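Local structure of WbbM protein (Klebsiella pneumoniae, 6U4B) at residues A[470-475]-A[509-514]. The protein is a bifunctional O-antigen polymerase that forms trimers and probably works through two glycosyltransferase modules, one of them resembling glycosyltransferase family 8. Sequence-based numbering, arbitrary orientation.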
# COMPACT_ATOMS: atom_id res chain seq x y z
N GLU A 470 -30.15 25.75 19.21
CA GLU A 470 -29.11 25.00 19.90
C GLU A 470 -29.18 23.50 19.62
O GLU A 470 -28.51 22.72 20.30
CB GLU A 470 -29.18 25.26 21.40
CG GLU A 470 -28.74 26.67 21.79
CD GLU A 470 -28.96 26.97 23.26
OE1 GLU A 470 -29.44 26.07 23.98
OE2 GLU A 470 -28.65 28.10 23.70
N TYR A 471 -29.97 23.09 18.63
CA TYR A 471 -30.07 21.69 18.27
C TYR A 471 -28.74 21.19 17.72
O TYR A 471 -28.18 21.77 16.79
CB TYR A 471 -31.18 21.51 17.23
CG TYR A 471 -31.58 20.09 16.95
CD1 TYR A 471 -30.88 19.31 16.03
CD2 TYR A 471 -32.67 19.52 17.60
CE1 TYR A 471 -31.25 18.00 15.77
CE2 TYR A 471 -33.05 18.22 17.34
CZ TYR A 471 -32.34 17.46 16.43
OH TYR A 471 -32.72 16.17 16.18
N PHE A 472 -28.22 20.11 18.31
CA PHE A 472 -26.91 19.59 17.95
C PHE A 472 -27.04 18.27 17.20
O PHE A 472 -28.01 17.52 17.38
CB PHE A 472 -26.04 19.38 19.20
CG PHE A 472 -26.53 18.30 20.13
CD1 PHE A 472 -26.19 16.97 19.92
CD2 PHE A 472 -27.32 18.62 21.22
CE1 PHE A 472 -26.64 15.98 20.78
CE2 PHE A 472 -27.77 17.64 22.08
CZ PHE A 472 -27.43 16.32 21.86
N GLN A 473 -26.05 17.99 16.36
CA GLN A 473 -26.01 16.77 15.57
C GLN A 473 -25.35 15.65 16.36
O GLN A 473 -24.35 15.87 17.06
CB GLN A 473 -25.26 17.02 14.26
CG GLN A 473 -25.86 16.31 13.06
CD GLN A 473 -25.43 14.86 12.96
OE1 GLN A 473 -24.26 14.54 13.15
NE2 GLN A 473 -26.38 13.99 12.65
N ALA A 474 -25.90 14.44 16.25
CA ALA A 474 -25.48 13.31 17.07
C ALA A 474 -24.41 12.45 16.41
O ALA A 474 -24.08 11.39 16.95
CB ALA A 474 -26.69 12.44 17.42
N GLY A 475 -23.85 12.88 15.28
CA GLY A 475 -22.85 12.09 14.59
C GLY A 475 -21.50 12.05 15.28
O GLY A 475 -20.69 11.18 14.98
N ILE A 509 -34.15 12.62 21.40
CA ILE A 509 -34.17 12.33 22.83
C ILE A 509 -33.01 13.01 23.53
O ILE A 509 -33.18 13.62 24.60
CB ILE A 509 -34.15 10.80 23.06
CG1 ILE A 509 -35.46 10.17 22.57
CG2 ILE A 509 -33.91 10.48 24.52
CD1 ILE A 509 -35.47 8.67 22.62
N MET A 510 -31.82 12.94 22.94
CA MET A 510 -30.64 13.54 23.56
C MET A 510 -30.68 15.06 23.49
O MET A 510 -30.22 15.73 24.42
CB MET A 510 -29.37 13.00 22.90
CG MET A 510 -29.10 11.53 23.20
SD MET A 510 -27.54 10.93 22.53
CE MET A 510 -27.90 10.93 20.77
N ASN A 511 -31.23 15.63 22.41
CA ASN A 511 -31.38 17.08 22.36
C ASN A 511 -32.32 17.58 23.45
O ASN A 511 -32.09 18.64 24.04
CB ASN A 511 -31.89 17.50 20.98
CG ASN A 511 -30.77 17.94 20.05
OD1 ASN A 511 -30.32 19.09 20.11
ND2 ASN A 511 -30.31 17.03 19.20
N LYS A 512 -33.37 16.82 23.74
CA LYS A 512 -34.30 17.21 24.80
C LYS A 512 -33.66 17.07 26.17
O LYS A 512 -33.74 17.99 27.00
CB LYS A 512 -35.58 16.38 24.70
CG LYS A 512 -36.48 16.45 25.93
CD LYS A 512 -37.85 15.82 25.65
CE LYS A 512 -38.60 15.53 26.94
NZ LYS A 512 -38.80 16.73 27.79
N VAL A 513 -33.02 15.93 26.44
CA VAL A 513 -32.48 15.69 27.77
C VAL A 513 -31.24 16.53 28.03
O VAL A 513 -31.01 16.97 29.16
CB VAL A 513 -32.21 14.18 27.96
CG1 VAL A 513 -31.51 13.92 29.28
CG2 VAL A 513 -33.52 13.41 27.91
N PHE A 514 -30.43 16.78 27.01
CA PHE A 514 -29.18 17.52 27.19
C PHE A 514 -29.33 19.02 26.94
O PHE A 514 -28.33 19.73 26.93
CB PHE A 514 -28.08 16.96 26.27
CG PHE A 514 -27.85 15.48 26.42
CD1 PHE A 514 -28.19 14.81 27.58
CD2 PHE A 514 -27.27 14.75 25.38
CE1 PHE A 514 -27.98 13.45 27.71
CE2 PHE A 514 -27.05 13.39 25.51
CZ PHE A 514 -27.41 12.74 26.67
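The short strand around F472 and Q473 passes the last turn of helix 505-513, and Y471 comes nearest, its CA 6.3 Å from that of N511. Both segments belong to the glycosyltransferase family 8 region, where strand 472-473 pairs antiparallel with strand 428-432 of a mixed sheet, consistent with the GT-A fold of family 8. N511 reaches from the helix to the strand and bonds both backbone polar groups of F472. Its OD1 accepts from F472 N at 2.9 Å, and its ND2 donates to F472 O at 3.0 Å. Each bond uses a lone pair in the plane of the accepting carbonyl, and the second is nearly straight. ND2 also bonds Q507 O, one turn back in the helix.

The same amide is sandwiched between two rings. The Y471 ring stacks almost parallel to it, the planes 5° apart, with ND2 3.4 Å above the ring centre. The F472 ring stacks less evenly, tilted by 26°. The Y471 side chain swings its ring over the amide because CG lies anti to the backbone nitrogen (chi1 -169°). Its hydroxyl bonds D508 OD1 and Q507 NE2. The paired bonds and the two rings together fix the rotation of this buried amide.

Beyond it the contact is apolar. F472 CZ packs on M510 CB and on the edge of the F514 ring. The strand then turns toward the magnesium site: G475 bonds the backbone of D406, a metal ligand. At this corner A474 CB meets M510 CE at 3.9 Å.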